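Local coordinates for hypothetical protein PA2201 (Pseudomonas aeruginosa, PDB 2FEF), which is of unknown function but is probably an immunity protein that neutralises a toxin of the PoNe type, at residues 121-124 against 125-128; 52-56 against 57-61; 269-272 against 273-277. All coordinates share one frame; numbering follows the deposited sequence.

Contact 1 (121-124 against 125-128); sequences ARDS and LREQ
Asp123 and Arg126 form a salt bridge one turn apart on the last turn of helix 97-127, NH1 of Arg126 reaching OD1 of Asp123 at 2.9 Å. The nitrogen comes to the anti side of OD1, 34° out of the carboxylate plane, and a weak second bond from NH2 ends on the same oxygen. Arg126 can do this because its chain starts with CG anti to the backbone N (chi1 177°) and then bends at chi3 (67°), which folds the guanidinium back until one face lies over the backbone O and CA of Asp123. A short acid and a long, flexible base suit this i to i+3 spacing on an exposed helical face.

Beneath them the backbone keeps alpha-helical bonding: Leu125 N to Ala121 O, Arg126 N to Arg122 O and Glu127 N to Asp123 O at 2.9 Å. The final bond, Gln128 N to Ser124 O, is weak, as the helix gives way to a loop. Small Ala121 and branched Leu125 turn their apolar groups to Leu70 of helix 66-93, and Ser124 OG bonds to Gly66 N. At the end, CG of Gln128 rests 3.3 Å from Ser124 O.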
loop_
_atom_site.group_PDB
_atom_site.type_symbol
_atom_site.label_atom_id
_atom_site.label_comp_id
_atom_site.label_asym_id
_atom_site.label_seq_id
_atom_site.Cartn_x
_atom_site.Cartn_y
_atom_site.Cartn_z
ATOM N N ALA B 121 2.669 -18.066 -17.717
ATOM C CA ALA B 121 1.289 -18.296 -17.243
ATOM C C ALA B 121 0.372 -18.651 -18.401
ATOM O O ALA B 121 -0.506 -19.480 -18.275
ATOM C CB ALA B 121 0.748 -17.033 -16.543
ATOM N N ARG B 122 0.533 -17.953 -19.514
ATOM C CA ARG B 122 -0.345 -18.204 -20.667
ATOM C C ARG B 122 -0.052 -19.563 -21.266
ATOM O O ARG B 122 -0.958 -20.273 -21.732
ATOM C CB ARG B 122 -0.176 -17.083 -21.694
ATOM C CG ARG B 122 -0.891 -15.790 -21.286
ATOM C CD ARG B 122 -0.342 -14.636 -22.080
ATOM N NE ARG B 122 -1.160 -13.454 -21.872
ATOM C CZ ARG B 122 -0.904 -12.269 -22.419
ATOM N NH1 ARG B 122 0.150 -12.113 -23.218
ATOM N NH2 ARG B 122 -1.709 -11.250 -22.151
ATOM N N ASP B 123 1.213 -19.952 -21.241
ATOM C CA ASP B 123 1.593 -21.315 -21.649
ATOM C C ASP B 123 0.969 -22.365 -20.753
ATOM O O ASP B 123 0.433 -23.372 -21.238
ATOM C CB ASP B 123 3.117 -21.493 -21.609
ATOM C CG ASP B 123 3.832 -20.690 -22.685
ATOM O OD1 ASP B 123 3.180 -20.244 -23.660
ATOM O OD2 ASP B 123 5.066 -20.521 -22.544
ATOM N N SER B 124 1.076 -22.161 -19.442
ATOM C CA SER B 124 0.460 -23.086 -18.484
ATOM C C SER B 124 -1.048 -23.272 -18.755
ATOM O O SER B 124 -1.539 -24.411 -18.823
ATOM C CB SER B 124 0.710 -22.596 -17.046
ATOM O OG SER B 124 0.133 -23.506 -16.106
ATOM N N LEU B 125 -1.770 -22.161 -18.928
ATOM C CA LEU B 125 -3.191 -22.182 -19.266
ATOM C C LEU B 125 -3.488 -22.923 -20.561
ATOM O O LEU B 125 -4.396 -23.766 -20.604
ATOM C CB LEU B 125 -3.758 -20.765 -19.338
ATOM C CG LEU B 125 -3.940 -20.004 -18.024
ATOM C CD1 LEU B 125 -4.206 -18.547 -18.307
ATOM C CD2 LEU B 125 -5.084 -20.610 -17.221
ATOM N N ARG B 126 -2.716 -22.629 -21.614
ATOM C CA ARG B 126 -2.818 -23.401 -22.870
ATOM C C ARG B 126 -2.635 -24.895 -22.665
ATOM O O ARG B 126 -3.438 -25.696 -23.155
ATOM C CB ARG B 126 -1.825 -22.907 -23.926
ATOM C CG ARG B 126 -1.877 -23.742 -25.216
ATOM C CD ARG B 126 -0.752 -23.380 -26.180
ATOM N NE ARG B 126 0.557 -23.750 -25.647
ATOM C CZ ARG B 126 1.469 -22.872 -25.245
ATOM N NH1 ARG B 126 1.221 -21.575 -25.322
ATOM N NH2 ARG B 126 2.633 -23.296 -24.766
ATOM N N GLU B 127 -1.601 -25.295 -21.933
ATOM C CA GLU B 127 -1.410 -26.731 -21.741
ATOM C C GLU B 127 -2.419 -27.390 -20.775
ATOM O O GLU B 127 -2.497 -28.624 -20.696
ATOM C CB GLU B 127 0.066 -27.097 -21.473
ATOM C CG GLU B 127 0.670 -26.655 -20.157
ATOM C CD GLU B 127 2.142 -26.223 -20.297
ATOM O OE1 GLU B 127 2.654 -26.098 -21.441
ATOM O OE2 GLU B 127 2.787 -25.975 -19.249
ATOM N N GLN B 128 -3.208 -26.565 -20.089
ATOM C CA GLN B 128 -4.348 -27.017 -19.284
ATOM C C GLN B 128 -5.670 -27.025 -20.082
ATOM O O GLN B 128 -6.718 -27.378 -19.547
ATOM C CB GLN B 128 -4.509 -26.115 -18.057
ATOM C CG GLN B 128 -3.495 -26.356 -16.941
ATOM C CD GLN B 128 -3.686 -25.409 -15.753
ATOM O OE1 GLN B 128 -4.560 -24.530 -15.762
ATOM N NE2 GLN B 128 -2.862 -25.588 -14.722
#

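Contact 2 (52-56 against 57-61); sequences FSRSH and GYRQP
Tyr58 is brought onto Phe52 by matching first torsions: in both, CG stands anti to the backbone N (chi1 178° in Tyr58). CB of Tyr58 sits over the centre of the Phe52 ring in a CH-pi contact, 4.1 Å from the centroid, while CD1 of Tyr58 meets CE2 of Phe52 at 3.4 Å. The side chains cross at about a right angle with ring planes at 59°. Broad aromatics suit this place, where Trp76 of helix 66-93 meets both rings; the Tyr58 hydroxyl bonds to Asn10.

The bend in Arg59 at chi3 (-112°) lays its guanidinium beside the backbone of Arg54. NE and NH2 both grip Arg54 O, NH2 the closer at 2.8 Å, and that oxygen lies near the guanidinium plane. The Arg54 guanidinium lies flat on that of Arg59, centres 3.9 Å apart. The pair is bridged by Glu81 of the second subunit, which takes a salt bridge from each arginine and probably offsets their like charges.

Between helix 35-54 and the short helix 56-59, Ser55 is the N-cap. Its OG accepts a weak bond from Tyr58 N and also donates to Phe52 O at 2.6 Å, on a lone pair in the carbonyl plane; a small hydroxyl can thus tie the end of one helix to the start of the next.

Where helix 56-59 ends, Gln60 N bonds to His56 O at 2.8 Å, and Gln60 CB lies over one face of the His56 imidazole, off toward its rim, 3.9 Å from the centroid. His56 also stacks with Trp74 of the second subunit.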
loop_
_atom_site.group_PDB
_atom_site.type_symbol
_atom_site.label_atom_id
_atom_site.label_comp_id
_atom_site.label_asym_id
_atom_site.label_seq_id
_atom_site.Cartn_x
_atom_site.Cartn_y
_atom_site.Cartn_z
ATOM N N PHE B 52 6.138 -5.195 -2.523
ATOM C CA PHE B 52 6.211 -6.170 -3.616
ATOM C C PHE B 52 7.403 -7.137 -3.451
ATOM O O PHE B 52 7.257 -8.358 -3.583
ATOM C CB PHE B 52 6.332 -5.455 -4.973
ATOM C CG PHE B 52 6.530 -6.410 -6.147
ATOM C CD1 PHE B 52 5.528 -7.335 -6.484
ATOM C CD2 PHE B 52 7.704 -6.374 -6.894
ATOM C CE1 PHE B 52 5.708 -8.206 -7.571
ATOM C CE2 PHE B 52 7.882 -7.216 -7.986
ATOM C CZ PHE B 52 6.901 -8.142 -8.319
ATOM N N SER B 53 8.556 -6.587 -3.122
ATOM C CA SER B 53 9.783 -7.396 -2.917
ATOM C C SER B 53 9.660 -8.403 -1.763
ATOM O O SER B 53 10.390 -9.436 -1.699
ATOM C CB SER B 53 11.008 -6.449 -2.734
ATOM O OG SER B 53 11.137 -6.037 -1.365
ATOM N N ARG B 54 8.766 -8.123 -0.815
ATOM C CA ARG B 54 8.574 -9.017 0.323
ATOM C C ARG B 54 7.402 -9.963 0.114
ATOM O O ARG B 54 7.196 -10.860 0.939
ATOM C CB ARG B 54 8.397 -8.234 1.629
ATOM C CG ARG B 54 9.583 -7.306 1.975
ATOM C CD ARG B 54 10.887 -8.138 2.178
ATOM N NE ARG B 54 10.736 -9.061 3.310
ATOM C CZ ARG B 54 11.657 -9.948 3.687
ATOM N NH1 ARG B 54 12.799 -10.030 3.026
ATOM N NH2 ARG B 54 11.444 -10.756 4.723
ATOM N N SER B 55 6.640 -9.768 -0.973
ATOM C CA SER B 55 5.470 -10.634 -1.282
ATOM C C SER B 55 5.863 -12.050 -1.698
ATOM O O SER B 55 6.931 -12.275 -2.223
ATOM C CB SER B 55 4.570 -9.963 -2.353
ATOM O OG SER B 55 5.226 -9.936 -3.627
ATOM N N HIS B 56 4.997 -13.029 -1.422
ATOM C CA HIS B 56 5.237 -14.399 -1.852
ATOM C C HIS B 56 5.374 -14.489 -3.367
ATOM O O HIS B 56 6.232 -15.191 -3.854
ATOM C CB HIS B 56 4.100 -15.313 -1.395
ATOM C CG HIS B 56 4.371 -16.757 -1.663
ATOM N ND1 HIS B 56 3.920 -17.397 -2.796
ATOM C CD2 HIS B 56 5.108 -17.664 -0.988
ATOM C CE1 HIS B 56 4.335 -18.651 -2.790
ATOM N NE2 HIS B 56 5.051 -18.844 -1.698
ATOM N N GLY B 57 4.567 -13.724 -4.101
ATOM C CA GLY B 57 4.603 -13.808 -5.577
ATOM C C GLY B 57 5.888 -13.276 -6.190
ATOM O O GLY B 57 6.296 -13.708 -7.252
ATOM N N TYR B 58 6.552 -12.345 -5.516
ATOM C CA TYR B 58 7.907 -11.969 -5.938
ATOM C C TYR B 58 8.962 -13.026 -5.520
ATOM O O TYR B 58 9.822 -13.413 -6.300
ATOM C CB TYR B 58 8.285 -10.613 -5.358
ATOM C CG TYR B 58 9.688 -10.189 -5.714
ATOM C CD1 TYR B 58 9.985 -9.727 -6.990
ATOM C CD2 TYR B 58 10.726 -10.308 -4.788
ATOM C CE1 TYR B 58 11.298 -9.338 -7.329
ATOM C CE2 TYR B 58 12.038 -9.936 -5.114
ATOM C CZ TYR B 58 12.303 -9.454 -6.384
ATOM O OH TYR B 58 13.589 -9.107 -6.695
ATOM N N ARG B 59 8.914 -13.463 -4.278
ATOM C CA ARG B 59 9.969 -14.300 -3.731
ATOM C C ARG B 59 9.900 -15.755 -4.210
ATOM O O ARG B 59 10.909 -16.465 -4.197
ATOM C CB ARG B 59 9.895 -14.281 -2.219
ATOM C CG ARG B 59 10.367 -12.948 -1.580
ATOM C CD ARG B 59 10.750 -13.266 -0.132
ATOM N NE ARG B 59 9.824 -12.658 0.795
ATOM C CZ ARG B 59 9.735 -12.907 2.105
ATOM N NH1 ARG B 59 10.494 -13.814 2.708
ATOM N NH2 ARG B 59 8.852 -12.229 2.810
ATOM N N GLN B 60 8.708 -16.205 -4.584
ATOM C CA GLN B 60 8.499 -17.549 -5.094
ATOM C C GLN B 60 7.586 -17.467 -6.293
ATOM O O GLN B 60 6.439 -17.896 -6.206
ATOM C CB GLN B 60 7.838 -18.437 -4.025
ATOM C CG GLN B 60 8.564 -18.490 -2.706
ATOM C CD GLN B 60 9.732 -19.445 -2.728
ATOM O OE1 GLN B 60 9.832 -20.313 -3.613
ATOM N NE2 GLN B 60 10.627 -19.310 -1.740
ATOM N N PRO B 61 8.078 -16.918 -7.414
ATOM C CA PRO B 61 7.185 -16.661 -8.537
ATOM C C PRO B 61 6.807 -17.917 -9.311
ATOM O O PRO B 61 5.974 -17.847 -10.196
ATOM C CB PRO B 61 8.001 -15.721 -9.430
ATOM C CG PRO B 61 9.392 -15.998 -9.099
ATOM C CD PRO B 61 9.469 -16.515 -7.707
#

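Contact 3 (269-272 against 273-277); sequences WDDG and VLRAS
Asp271 sets its carboxylate against the edge of the Arg275 guanidinium, in a salt bridge between residues four apart, the acid just before the short helix and the base within it. The grip is side-on, with one nitrogen for each oxygen: NE meets OD1 at 3.0 Å and NH2 meets OD2 at 3.2 Å. The second bond uses the syn lone pair of OD2, whereas NE approaches OD1 on its syn side but 34° out of the carboxylate plane. The two planes stand 60° apart, so the pair is twisted rather than coplanar. Asp271 holds CG between its backbone N and carbonyl carbon (chi1 65°), and Arg275, extended from CG to NE, reaches across the acid at an oblique angle. Each has a further partner, OD2 of Asp271 at Tyr280 OH and NH2 of Arg275 at Asp286; this network holds the buried carboxylate and would probably favour its ionised form.

On the backbone, Asp271 O receives Leu274 N at 2.9 Å and, weakly, Arg275 N, which also bonds to Gly272 O. A water accepts from Val273 N and donates to Asp270 O, bridging the two across the start of the helix. Leu274 offers a branched apolar side chain to Ala223 and Leu226 of helix 223-234; its CD1 approaches NE1 of the Trp269 indole obliquely at 4.4 Å.

Asp270, short enough to reach the backbone N-H two residues ahead, accepts from Gly272 N at 3.1 Å through OD1. This is an Asx turn, here leading from the loop after helix 258-267 into the short, weakly bonded helix 272-275.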
loop_
_atom_site.group_PDB
_atom_site.type_symbol
_atom_site.label_atom_id
_atom_site.label_comp_id
_atom_site.label_asym_id
_atom_site.label_seq_id
_atom_site.Cartn_x
_atom_site.Cartn_y
_atom_site.Cartn_z
ATOM N N TRP B 269 23.274 15.475 -33.664
ATOM C CA TRP B 269 23.263 16.846 -34.129
ATOM C C TRP B 269 23.517 17.881 -33.025
ATOM O O TRP B 269 23.468 17.557 -31.836
ATOM C CB TRP B 269 21.933 17.134 -34.817
ATOM C CG TRP B 269 20.718 16.920 -33.951
ATOM C CD1 TRP B 269 20.611 17.053 -32.582
ATOM C CD2 TRP B 269 19.428 16.584 -34.417
ATOM N NE1 TRP B 269 19.329 16.823 -32.184
ATOM C CE2 TRP B 269 18.578 16.518 -33.288
ATOM C CE3 TRP B 269 18.903 16.308 -35.687
ATOM C CZ2 TRP B 269 17.237 16.196 -33.391
ATOM C CZ3 TRP B 269 17.577 15.997 -35.795
ATOM C CH2 TRP B 269 16.751 15.940 -34.646
ATOM N N ASP B 270 23.797 19.118 -33.446
ATOM C CA ASP B 270 23.903 20.253 -32.528
ATOM C C ASP B 270 22.512 20.641 -32.064
ATOM O O ASP B 270 21.726 21.185 -32.837
ATOM C CB ASP B 270 24.600 21.435 -33.229
ATOM C CG ASP B 270 24.856 22.610 -32.292
ATOM O OD1 ASP B 270 24.312 22.647 -31.172
ATOM O OD2 ASP B 270 25.594 23.528 -32.692
ATOM N N ASP B 271 22.203 20.309 -30.811
ATOM C CA ASP B 271 20.843 20.417 -30.290
ATOM C C ASP B 271 20.629 21.732 -29.562
ATOM O O ASP B 271 19.676 21.876 -28.826
ATOM C CB ASP B 271 20.502 19.222 -29.384
ATOM C CG ASP B 271 21.345 19.189 -28.119
ATOM O OD1 ASP B 271 22.198 20.117 -27.931
ATOM O OD2 ASP B 271 21.110 18.293 -27.296
ATOM N N GLY B 272 21.513 22.713 -29.790
ATOM C CA GLY B 272 21.441 23.951 -29.034
ATOM C C GLY B 272 20.074 24.633 -29.050
ATOM O O GLY B 272 19.595 25.107 -28.015
ATOM N N VAL B 273 19.438 24.689 -30.210
ATOM C CA VAL B 273 18.118 25.315 -30.322
ATOM C C VAL B 273 17.082 24.647 -29.386
ATOM O O VAL B 273 16.203 25.319 -28.818
ATOM C CB VAL B 273 17.626 25.372 -31.799
ATOM C CG1 VAL B 273 17.328 23.995 -32.384
ATOM C CG2 VAL B 273 16.438 26.336 -31.944
ATOM N N LEU B 274 17.253 23.351 -29.162
ATOM C CA LEU B 274 16.281 22.624 -28.348
ATOM C C LEU B 274 16.490 22.789 -26.834
ATOM O O LEU B 274 15.574 22.557 -26.035
ATOM C CB LEU B 274 16.289 21.148 -28.735
ATOM C CG LEU B 274 16.161 20.850 -30.232
ATOM C CD1 LEU B 274 16.235 19.360 -30.399
ATOM C CD2 LEU B 274 14.859 21.428 -30.814
ATOM N N ARG B 275 17.695 23.184 -26.435
ATOM C CA ARG B 275 18.013 23.324 -25.002
ATOM C C ARG B 275 17.288 24.483 -24.331
ATOM O O ARG B 275 17.203 24.541 -23.096
ATOM C CB ARG B 275 19.532 23.448 -24.807
ATOM C CG ARG B 275 20.183 22.170 -25.238
ATOM C CD ARG B 275 21.474 21.902 -24.564
ATOM N NE ARG B 275 21.939 20.605 -25.008
ATOM C CZ ARG B 275 22.712 19.792 -24.305
ATOM N NH1 ARG B 275 23.111 20.138 -23.088
ATOM N NH2 ARG B 275 23.051 18.605 -24.825
ATOM N N ALA B 276 16.780 25.412 -25.130
ATOM C CA ALA B 276 15.916 26.484 -24.616
ATOM C C ALA B 276 14.651 25.916 -23.987
ATOM O O ALA B 276 14.036 26.580 -23.136
ATOM C CB ALA B 276 15.568 27.453 -25.726
ATOM N N SER B 277 14.262 24.705 -24.410
ATOM C CA SER B 277 12.974 24.111 -23.955
ATOM C C SER B 277 13.093 23.528 -22.553
ATOM O O SER B 277 13.984 22.719 -22.304
ATOM C CB SER B 277 12.478 23.022 -24.897
ATOM O OG SER B 277 11.362 22.382 -24.257
HETATM O O HOH W 1 20.690 23.878 -32.657
#

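Along the chain the contacts come in the order 2, 1, 3. Contacts 2 and 1 both belong to the N-terminal, PA2201-like part and lie on the same side of the chain's centre, their own centres about 21 Å apart and their nearest atoms about 8 Å; helix 66-93 packs against both, linking the junction of helices 35-54 and 56-59 to the end of helix 97-127. Contact 3 is on the opposite side, in the C-terminal part, which resembles PoNe immunity proteins, with its centre about 50 Å from that of contact 1 and 44 Å from that of contact 2. Contact 2 alone meets another subunit, so in this all-helical protein one helix junction also helps build the assembly.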